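Local coordinates for fibronectin-binding protein BBK32 (Borrelia burgdorferi, PDB 6N1L), which probably blocks the classical pathway of complement by binding the protease C1r, and also binds fibronectin, at residues F73-A87 and K99-I113. Numbering follows the deposited sequence.
Sequences FKTLLNYIQVSVKTA and KRKLENIEAEIKTLI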
# COMPACT_ATOMS: atom_id res chain seq x y z
N PHE A 73 1.97 -5.08 3.31
CA PHE A 73 2.02 -5.41 1.89
C PHE A 73 1.33 -6.74 1.60
O PHE A 73 0.70 -6.90 0.55
CB PHE A 73 3.46 -5.43 1.37
CG PHE A 73 3.84 -4.16 0.65
CD1 PHE A 73 4.32 -3.07 1.35
CD2 PHE A 73 3.65 -4.04 -0.72
CE1 PHE A 73 4.64 -1.88 0.68
CE2 PHE A 73 3.96 -2.87 -1.39
CZ PHE A 73 4.47 -1.78 -0.69
N LYS A 74 1.42 -7.70 2.52
CA LYS A 74 0.67 -8.94 2.30
C LYS A 74 -0.83 -8.68 2.35
O LYS A 74 -1.59 -9.24 1.55
CB LYS A 74 1.08 -10.01 3.30
CG LYS A 74 2.37 -10.72 2.90
CD LYS A 74 2.41 -10.99 1.38
CE LYS A 74 3.67 -11.75 0.96
NZ LYS A 74 3.69 -12.13 -0.50
N THR A 75 -1.28 -7.82 3.26
CA THR A 75 -2.69 -7.43 3.30
C THR A 75 -3.10 -6.79 1.97
O THR A 75 -4.13 -7.13 1.39
CB THR A 75 -2.95 -6.47 4.45
OG1 THR A 75 -2.72 -7.13 5.71
CG2 THR A 75 -4.36 -5.94 4.40
N LEU A 76 -2.26 -5.87 1.47
CA LEU A 76 -2.55 -5.22 0.18
C LEU A 76 -2.62 -6.24 -0.95
O LEU A 76 -3.56 -6.23 -1.75
CB LEU A 76 -1.48 -4.16 -0.10
CG LEU A 76 -1.50 -3.49 -1.48
CD1 LEU A 76 -2.84 -2.80 -1.74
CD2 LEU A 76 -0.38 -2.47 -1.54
N LEU A 77 -1.61 -7.12 -1.06
CA LEU A 77 -1.62 -8.14 -2.10
C LEU A 77 -2.87 -9.00 -2.01
O LEU A 77 -3.54 -9.26 -3.03
CB LEU A 77 -0.36 -9.00 -1.99
CG LEU A 77 -0.15 -10.07 -3.06
CD1 LEU A 77 -0.19 -9.47 -4.48
CD2 LEU A 77 1.15 -10.84 -2.82
N ASN A 78 -3.21 -9.46 -0.81
CA ASN A 78 -4.36 -10.34 -0.66
C ASN A 78 -5.65 -9.67 -1.13
O ASN A 78 -6.46 -10.29 -1.81
CB ASN A 78 -4.49 -10.81 0.79
CG ASN A 78 -3.42 -11.81 1.18
OD1 ASN A 78 -2.74 -12.37 0.32
ND2 ASN A 78 -3.27 -12.05 2.49
N TYR A 79 -5.85 -8.39 -0.77
CA TYR A 79 -7.04 -7.69 -1.23
C TYR A 79 -7.09 -7.63 -2.76
O TYR A 79 -8.15 -7.84 -3.37
CB TYR A 79 -7.10 -6.28 -0.64
CG TYR A 79 -7.64 -6.20 0.78
CD1 TYR A 79 -8.78 -6.90 1.15
CD2 TYR A 79 -7.00 -5.43 1.74
CE1 TYR A 79 -9.28 -6.83 2.45
CE2 TYR A 79 -7.48 -5.35 3.04
CZ TYR A 79 -8.62 -6.05 3.39
OH TYR A 79 -9.09 -5.97 4.68
N ILE A 80 -5.95 -7.36 -3.40
CA ILE A 80 -5.93 -7.28 -4.86
C ILE A 80 -6.10 -8.67 -5.48
O ILE A 80 -6.74 -8.82 -6.53
CB ILE A 80 -4.65 -6.59 -5.35
CG1 ILE A 80 -4.63 -5.13 -4.88
CG2 ILE A 80 -4.52 -6.65 -6.89
CD1 ILE A 80 -5.85 -4.36 -5.27
N GLN A 81 -5.52 -9.70 -4.86
CA GLN A 81 -5.63 -11.04 -5.43
C GLN A 81 -7.07 -11.54 -5.39
O GLN A 81 -7.53 -12.18 -6.34
CB GLN A 81 -4.69 -12.01 -4.71
CG GLN A 81 -3.23 -11.75 -5.03
CD GLN A 81 -2.31 -12.79 -4.44
OE1 GLN A 81 -2.54 -13.27 -3.33
NE2 GLN A 81 -1.26 -13.13 -5.17
N VAL A 82 -7.80 -11.21 -4.32
CA VAL A 82 -9.24 -11.50 -4.27
C VAL A 82 -9.98 -10.70 -5.34
O VAL A 82 -10.91 -11.20 -5.98
CB VAL A 82 -9.80 -11.22 -2.87
CG1 VAL A 82 -11.34 -11.34 -2.86
CG2 VAL A 82 -9.18 -12.16 -1.85
N SER A 83 -9.59 -9.43 -5.51
CA SER A 83 -10.21 -8.59 -6.54
C SER A 83 -10.05 -9.22 -7.91
O SER A 83 -11.01 -9.28 -8.70
CB SER A 83 -9.60 -7.19 -6.53
OG SER A 83 -10.10 -6.44 -5.44
N VAL A 84 -8.84 -9.71 -8.21
CA VAL A 84 -8.55 -10.28 -9.53
C VAL A 84 -9.33 -11.58 -9.73
O VAL A 84 -9.93 -11.81 -10.78
CB VAL A 84 -7.03 -10.50 -9.69
CG1 VAL A 84 -6.74 -11.37 -10.91
CG2 VAL A 84 -6.32 -9.15 -9.81
N LYS A 85 -9.35 -12.44 -8.70
CA LYS A 85 -10.10 -13.69 -8.82
C LYS A 85 -11.58 -13.42 -9.09
O LYS A 85 -12.20 -14.07 -9.96
CB LYS A 85 -9.93 -14.53 -7.55
CG LYS A 85 -8.57 -15.22 -7.46
CD LYS A 85 -8.18 -15.57 -6.01
CE LYS A 85 -6.71 -15.22 -5.75
NZ LYS A 85 -5.95 -16.31 -5.06
N THR A 86 -12.15 -12.45 -8.38
CA THR A 86 -13.55 -12.11 -8.57
C THR A 86 -13.78 -11.44 -9.92
O THR A 86 -14.73 -11.77 -10.64
CB THR A 86 -14.03 -11.20 -7.44
OG1 THR A 86 -13.82 -11.86 -6.19
CG2 THR A 86 -15.52 -10.90 -7.58
N ALA A 87 -12.89 -10.51 -10.30
CA ALA A 87 -13.06 -9.82 -11.58
C ALA A 87 -12.87 -10.74 -12.78
O ALA A 87 -13.25 -10.35 -13.90
CB ALA A 87 -12.10 -8.64 -11.68
N LYS A 99 -10.65 -5.45 -14.74
CA LYS A 99 -9.91 -6.66 -14.43
C LYS A 99 -8.47 -6.59 -14.95
O LYS A 99 -7.53 -7.02 -14.27
CB LYS A 99 -10.64 -7.88 -15.00
CG LYS A 99 -10.02 -9.23 -14.66
CD LYS A 99 -9.04 -9.68 -15.73
CE LYS A 99 -8.74 -11.17 -15.62
NZ LYS A 99 -7.86 -11.62 -16.73
N ARG A 100 -8.28 -6.05 -16.16
CA ARG A 100 -6.93 -5.97 -16.70
C ARG A 100 -6.06 -5.03 -15.86
O ARG A 100 -4.88 -5.32 -15.63
CB ARG A 100 -6.99 -5.52 -18.16
CG ARG A 100 -7.58 -6.59 -19.06
CD ARG A 100 -7.45 -6.21 -20.55
NE ARG A 100 -8.34 -5.11 -20.90
CZ ARG A 100 -9.60 -5.27 -21.32
NH1 ARG A 100 -10.12 -6.49 -21.43
NH2 ARG A 100 -10.34 -4.21 -21.62
N LYS A 101 -6.62 -3.91 -15.40
CA LYS A 101 -5.83 -3.01 -14.57
C LYS A 101 -5.45 -3.67 -13.24
O LYS A 101 -4.33 -3.52 -12.77
CB LYS A 101 -6.60 -1.72 -14.31
CG LYS A 101 -6.83 -0.87 -15.55
CD LYS A 101 -7.67 0.37 -15.23
CE LYS A 101 -6.95 1.31 -14.28
NZ LYS A 101 -5.58 1.68 -14.76
N LEU A 102 -6.38 -4.42 -12.65
CA LEU A 102 -6.12 -5.08 -11.38
C LEU A 102 -5.02 -6.13 -11.52
O LEU A 102 -4.18 -6.28 -10.62
CB LEU A 102 -7.42 -5.70 -10.85
CG LEU A 102 -8.49 -4.73 -10.39
CD1 LEU A 102 -9.79 -5.46 -10.15
CD2 LEU A 102 -8.08 -4.04 -9.09
N GLU A 103 -5.01 -6.88 -12.62
CA GLU A 103 -3.92 -7.84 -12.81
C GLU A 103 -2.58 -7.14 -12.95
O GLU A 103 -1.56 -7.63 -12.43
CB GLU A 103 -4.21 -8.72 -14.03
CG GLU A 103 -5.34 -9.67 -13.79
CD GLU A 103 -5.35 -10.85 -14.74
OE1 GLU A 103 -5.40 -10.60 -15.97
OE2 GLU A 103 -5.31 -12.02 -14.26
N ASN A 104 -2.55 -6.00 -13.63
CA ASN A 104 -1.31 -5.23 -13.72
C ASN A 104 -0.86 -4.79 -12.34
O ASN A 104 0.33 -4.84 -12.01
CB ASN A 104 -1.51 -4.01 -14.61
CG ASN A 104 -1.62 -4.37 -16.08
OD1 ASN A 104 -1.05 -5.36 -16.53
ND2 ASN A 104 -2.35 -3.56 -16.83
N ILE A 105 -1.81 -4.37 -11.50
CA ILE A 105 -1.47 -3.90 -10.16
C ILE A 105 -0.99 -5.05 -9.28
O ILE A 105 -0.05 -4.90 -8.50
CB ILE A 105 -2.69 -3.19 -9.56
CG1 ILE A 105 -2.85 -1.81 -10.20
CG2 ILE A 105 -2.62 -3.13 -8.02
CD1 ILE A 105 -4.22 -1.23 -10.04
N GLU A 106 -1.63 -6.22 -9.40
CA GLU A 106 -1.15 -7.40 -8.68
C GLU A 106 0.31 -7.66 -8.98
O GLU A 106 1.11 -7.88 -8.06
CB GLU A 106 -2.00 -8.63 -9.04
CG GLU A 106 -1.60 -9.87 -8.25
CD GLU A 106 -2.22 -11.16 -8.79
OE1 GLU A 106 -2.90 -11.11 -9.84
OE2 GLU A 106 -2.02 -12.22 -8.15
N ALA A 107 0.70 -7.65 -10.26
CA ALA A 107 2.09 -7.91 -10.62
C ALA A 107 3.02 -6.86 -10.03
O ALA A 107 4.11 -7.18 -9.53
CB ALA A 107 2.23 -7.99 -12.14
N GLU A 108 2.61 -5.59 -10.06
CA GLU A 108 3.43 -4.52 -9.47
C GLU A 108 3.62 -4.72 -7.98
O GLU A 108 4.72 -4.50 -7.45
CB GLU A 108 2.80 -3.15 -9.76
CG GLU A 108 3.50 -1.94 -9.06
CD GLU A 108 4.86 -1.57 -9.64
OE1 GLU A 108 5.20 -2.08 -10.73
OE2 GLU A 108 5.58 -0.74 -9.01
N ILE A 109 2.56 -5.14 -7.27
CA ILE A 109 2.68 -5.36 -5.82
C ILE A 109 3.74 -6.42 -5.54
O ILE A 109 4.54 -6.30 -4.61
CB ILE A 109 1.32 -5.74 -5.21
CG1 ILE A 109 0.36 -4.56 -5.30
CG2 ILE A 109 1.46 -6.11 -3.73
CD1 ILE A 109 -1.05 -4.88 -4.89
N LYS A 110 3.77 -7.47 -6.37
CA LYS A 110 4.77 -8.51 -6.17
C LYS A 110 6.17 -7.96 -6.37
O LYS A 110 7.10 -8.33 -5.64
CB LYS A 110 4.49 -9.69 -7.09
CG LYS A 110 3.28 -10.51 -6.64
CD LYS A 110 3.00 -11.66 -7.60
CE LYS A 110 1.62 -12.25 -7.34
NZ LYS A 110 1.04 -12.85 -8.57
N THR A 111 6.34 -7.06 -7.34
CA THR A 111 7.64 -6.43 -7.57
C THR A 111 8.07 -5.59 -6.38
O THR A 111 9.24 -5.59 -5.99
CB THR A 111 7.60 -5.59 -8.84
OG1 THR A 111 7.33 -6.43 -9.96
CG2 THR A 111 8.93 -4.88 -9.07
N LEU A 112 7.12 -4.86 -5.78
CA LEU A 112 7.43 -4.05 -4.60
C LEU A 112 7.79 -4.92 -3.41
O LEU A 112 8.68 -4.56 -2.62
CB LEU A 112 6.24 -3.15 -4.27
CG LEU A 112 5.83 -2.15 -5.36
CD1 LEU A 112 4.66 -1.30 -4.86
CD2 LEU A 112 7.01 -1.27 -5.77
N ILE A 113 7.10 -6.04 -3.22
CA ILE A 113 7.41 -6.92 -2.10
C ILE A 113 8.82 -7.48 -2.26
O ILE A 113 9.55 -7.66 -1.27
CB ILE A 113 6.36 -8.04 -1.99
CG1 ILE A 113 5.05 -7.46 -1.46
CG2 ILE A 113 6.85 -9.19 -1.11
CD1 ILE A 113 3.83 -8.37 -1.62
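Ile109 pushes its CD1 between Leu76 and Ile80, lying 3.6 Å from Ile80 CG1, at the heart of the interface between two antiparallel helices of a helical bundle. The helix axes come within 9.2 Å, and the side chains pack knobs into holes: Ile109 sits among Phe73, Leu76, Leu77 and Ile80, while Ile80 fills the hole lined by Leu102, Ile105, Glu106 and Ile109. Branched isoleucine suits such a place because its two arms fill separate gaps; with CG1 anti to the carbonyl carbon (chi1 -66°), Ile109 CG2 is left to meet Leu77 CD1 at 3.8 Å. Helix 122-147 backs this core, Met136 touching Ile109. At one end the broad Phe73 ring spans Leu112 and Ile113, with Leu112 CD1 at its edge. At the other, small Ala87 lets its CA come within 5.3 Å of Lys99 CA, and Val84 CG1 rests on the aliphatic CG of Glu103.

Toward the polar margin, Glu106 is a knob with a charged end: its methylenes pack near Leu77 and Ile80, and its extended chain carries the carboxylate out to Gln81. Lys110 NZ forms a salt bridge with Glu106 OE2, its hydrogen bond weak. Gln81 NE2 donates to that same Glu106 OE2 at 3.2 Å, on its anti side, the N-H...O angle a bent 146°.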